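Local coordinates for protein ATP-dependent helicase FUN30 (Saccharomyces cerevisiae S288c, PDB 5GN1) that remodels nucleosomes as an ATP-dependent SNF2-family helicase, this chain being the C-terminal part of its ATPase domain, and promotes DNA end resection at double-strand breaks, at residues Lys228-Asp233 and Lys252-Phe257. Numbering follows the deposited sequence. Where two conformers were deposited one is given.
Sequences KFLRLD and KDIPIF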
loop_
_atom_site.group_PDB
_atom_site.type_symbol
_atom_site.label_atom_id
_atom_site.label_comp_id
_atom_site.label_asym_id
_atom_site.label_seq_id
_atom_site.Cartn_x
_atom_site.Cartn_y
_atom_site.Cartn_z
ATOM N N LYS A 228 1.723 -19.274 4.765
ATOM C CA LYS A 228 0.406 -19.351 4.136
ATOM C C LYS A 228 -0.475 -18.187 4.580
ATOM O O LYS A 228 -0.379 -17.698 5.709
ATOM C CB LYS A 228 -0.298 -20.675 4.473
ATOM C CG LYS A 228 0.412 -21.940 3.991
ATOM C CD LYS A 228 -0.316 -23.203 4.510
ATOM C CE LYS A 228 0.530 -24.472 4.367
ATOM N NZ LYS A 228 -0.113 -25.675 5.030
ATOM N N PHE A 229 -1.356 -17.747 3.682
ATOM C CA PHE A 229 -2.206 -16.607 3.978
ATOM C C PHE A 229 -3.521 -16.749 3.223
ATOM O O PHE A 229 -3.630 -17.514 2.264
ATOM C CB PHE A 229 -1.513 -15.281 3.603
ATOM C CG PHE A 229 -1.326 -15.104 2.117
ATOM C CD1 PHE A 229 -0.204 -15.621 1.480
ATOM C CD2 PHE A 229 -2.291 -14.452 1.358
ATOM C CE1 PHE A 229 -0.047 -15.499 0.114
ATOM C CE2 PHE A 229 -2.141 -14.311 -0.015
ATOM C CZ PHE A 229 -1.025 -14.844 -0.640
ATOM N N LEU A 230 -4.525 -16.003 3.678
ATOM C CA LEU A 230 -5.769 -15.779 2.956
ATOM C C LEU A 230 -5.972 -14.283 2.809
ATOM O O LEU A 230 -5.335 -13.478 3.506
ATOM C CB LEU A 230 -6.973 -16.395 3.681
ATOM C CG LEU A 230 -6.909 -17.909 3.902
ATOM C CD1 LEU A 230 -7.773 -18.307 5.106
ATOM C CD2 LEU A 230 -7.345 -18.663 2.640
ATOM N N ARG A 231 -6.880 -13.912 1.910
ATOM C CA ARG A 231 -7.107 -12.506 1.607
ATOM C C ARG A 231 -8.590 -12.218 1.443
ATOM O O ARG A 231 -9.324 -13.019 0.862
ATOM C CB ARG A 231 -6.351 -12.101 0.334
ATOM C CG ARG A 231 -6.811 -10.783 -0.282
ATOM C CD ARG A 231 -5.856 -10.353 -1.377
ATOM N NE ARG A 231 -6.218 -9.063 -1.958
ATOM C CZ ARG A 231 -5.443 -8.402 -2.814
ATOM N NH1 ARG A 231 -4.276 -8.919 -3.168
ATOM N NH2 ARG A 231 -5.839 -7.241 -3.322
ATOM N N LEU A 232 -9.023 -11.065 1.956
ATOM C CA LEU A 232 -10.407 -10.620 1.862
ATOM C C LEU A 232 -10.397 -9.104 1.777
ATOM O O LEU A 232 -9.923 -8.438 2.705
ATOM C CB LEU A 232 -11.245 -11.091 3.072
ATOM C CG LEU A 232 -12.776 -10.899 3.085
ATOM C CD1 LEU A 232 -13.377 -11.745 4.187
ATOM C CD2 LEU A 232 -13.219 -9.440 3.270
ATOM N N ASP A 233 -10.930 -8.555 0.687
ATOM C CA ASP A 233 -10.950 -7.108 0.514
ATOM C C ASP A 233 -12.324 -6.702 -0.013
ATOM O O ASP A 233 -13.266 -7.499 -0.041
ATOM C CB ASP A 233 -9.784 -6.658 -0.387
ATOM C CG ASP A 233 -9.760 -7.350 -1.751
ATOM O OD1 ASP A 233 -10.828 -7.608 -2.328
ATOM O OD2 ASP A 233 -8.656 -7.646 -2.255
ATOM N N LYS A 252 -4.996 -24.630 11.237
ATOM C CA LYS A 252 -4.012 -24.062 12.154
ATOM C C LYS A 252 -2.718 -23.671 11.449
ATOM O O LYS A 252 -1.921 -22.906 12.010
ATOM C CB LYS A 252 -3.700 -25.058 13.276
ATOM C CG LYS A 252 -4.823 -25.262 14.282
ATOM C CD LYS A 252 -5.070 -24.012 15.113
ATOM C CE LYS A 252 -6.190 -24.253 16.115
ATOM N NZ LYS A 252 -6.871 -22.993 16.485
ATOM N N ASP A 253 -2.484 -24.181 10.239
ATOM C CA ASP A 253 -1.252 -23.905 9.513
ATOM C C ASP A 253 -1.355 -22.693 8.589
ATOM O O ASP A 253 -0.457 -22.490 7.761
ATOM C CB ASP A 253 -0.838 -25.138 8.703
ATOM C CG ASP A 253 0.634 -25.120 8.309
ATOM O OD1 ASP A 253 1.479 -24.703 9.136
ATOM O OD2 ASP A 253 0.941 -25.542 7.167
ATOM N N ILE A 254 -2.427 -21.904 8.685
ATOM C CA ILE A 254 -2.538 -20.656 7.930
ATOM C C ILE A 254 -2.428 -19.509 8.924
ATOM O O ILE A 254 -3.425 -19.155 9.570
ATOM C CB ILE A 254 -3.850 -20.554 7.142
ATOM C CG1 ILE A 254 -4.047 -21.767 6.235
ATOM C CG2 ILE A 254 -3.855 -19.286 6.272
ATOM C CD1 ILE A 254 -5.261 -21.624 5.292
ATOM N N PRO A 255 -1.254 -18.896 9.082
ATOM C CA PRO A 255 -1.091 -17.934 10.178
ATOM C C PRO A 255 -1.630 -16.546 9.877
ATOM O O PRO A 255 -1.830 -15.773 10.825
ATOM C CB PRO A 255 0.429 -17.910 10.394
ATOM C CG PRO A 255 0.988 -18.232 9.010
ATOM C CD PRO A 255 0.030 -19.257 8.455
ATOM N N ILE A 256 -1.885 -16.207 8.610
ATOM C CA ILE A 256 -2.042 -14.812 8.190
ATOM C C ILE A 256 -3.321 -14.636 7.388
ATOM O O ILE A 256 -3.596 -15.411 6.464
ATOM C CB ILE A 256 -0.850 -14.325 7.350
ATOM C CG1 ILE A 256 0.437 -14.411 8.155
ATOM C CG2 ILE A 256 -1.080 -12.875 6.879
ATOM C CD1 ILE A 256 1.642 -13.970 7.364
ATOM N N PHE A 257 -4.072 -13.586 7.719
ATOM C CA PHE A 257 -5.197 -13.087 6.933
ATOM C C PHE A 257 -4.869 -11.646 6.557
ATOM O O PHE A 257 -4.650 -10.815 7.445
ATOM C CB PHE A 257 -6.493 -13.141 7.746
ATOM C CG PHE A 257 -7.720 -13.470 6.938
ATOM C CD1 PHE A 257 -7.894 -12.958 5.672
ATOM C CD2 PHE A 257 -8.697 -14.312 7.452
ATOM C CE1 PHE A 257 -9.043 -13.271 4.933
ATOM C CE2 PHE A 257 -9.836 -14.621 6.719
ATOM C CZ PHE A 257 -10.001 -14.099 5.458
HETATM O O HOH W 1 2.156 -21.259 6.856
#
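The Phe257 ring touches two leucines of the neighbouring strand, Leu230 and Leu232. Its CB leaves the sheet on the same face as Leu230; CG stands 4.2 Å from Leu230 O, CD1 comes to 3.4 Å from that oxygen, and CE1 obliquely meets Leu232 CB at 3.6 Å, with CZ beside the same methylene. Leu230 CB sits over one ring face, a CH-pi contact 4.1 Å from the centroid. A flat aromatic suits this place, since one ring spans both leucines and still meets Phe248 edge-to-face. Replacing Phe257 by an alanine would probably take from Leu230 and Leu232 the ring they share and leave a gap beside Phe248 of helix 241-250. That helix links the parallel strands in a beta-alpha-beta unit of the RecA-like helicase C-terminal domain, 229-232 being an edge strand within this chain. Leu230 N donates to Ile256 O (3.0 Å, N-H...O angle 153°), and Phe229 CA adds a CA-H...O contact. Leu230 and Ile256 supply aliphatic surface on opposite faces; Phe229 CB packs 3.9 Å from Ile256 CB, and with the CG of Phe229 between backbone N and carbonyl carbon (chi1 68°) its ring swings away to touch Leu222 of helix 212-224. Just ahead of the strands, long, flexible Lys228 can bridge to exposed Asp253: NZ meets OD2 in a salt bridge modelled so short, 2.4 Å, that its length is doubtful, while a water joins Lys228 N to Asp253 O.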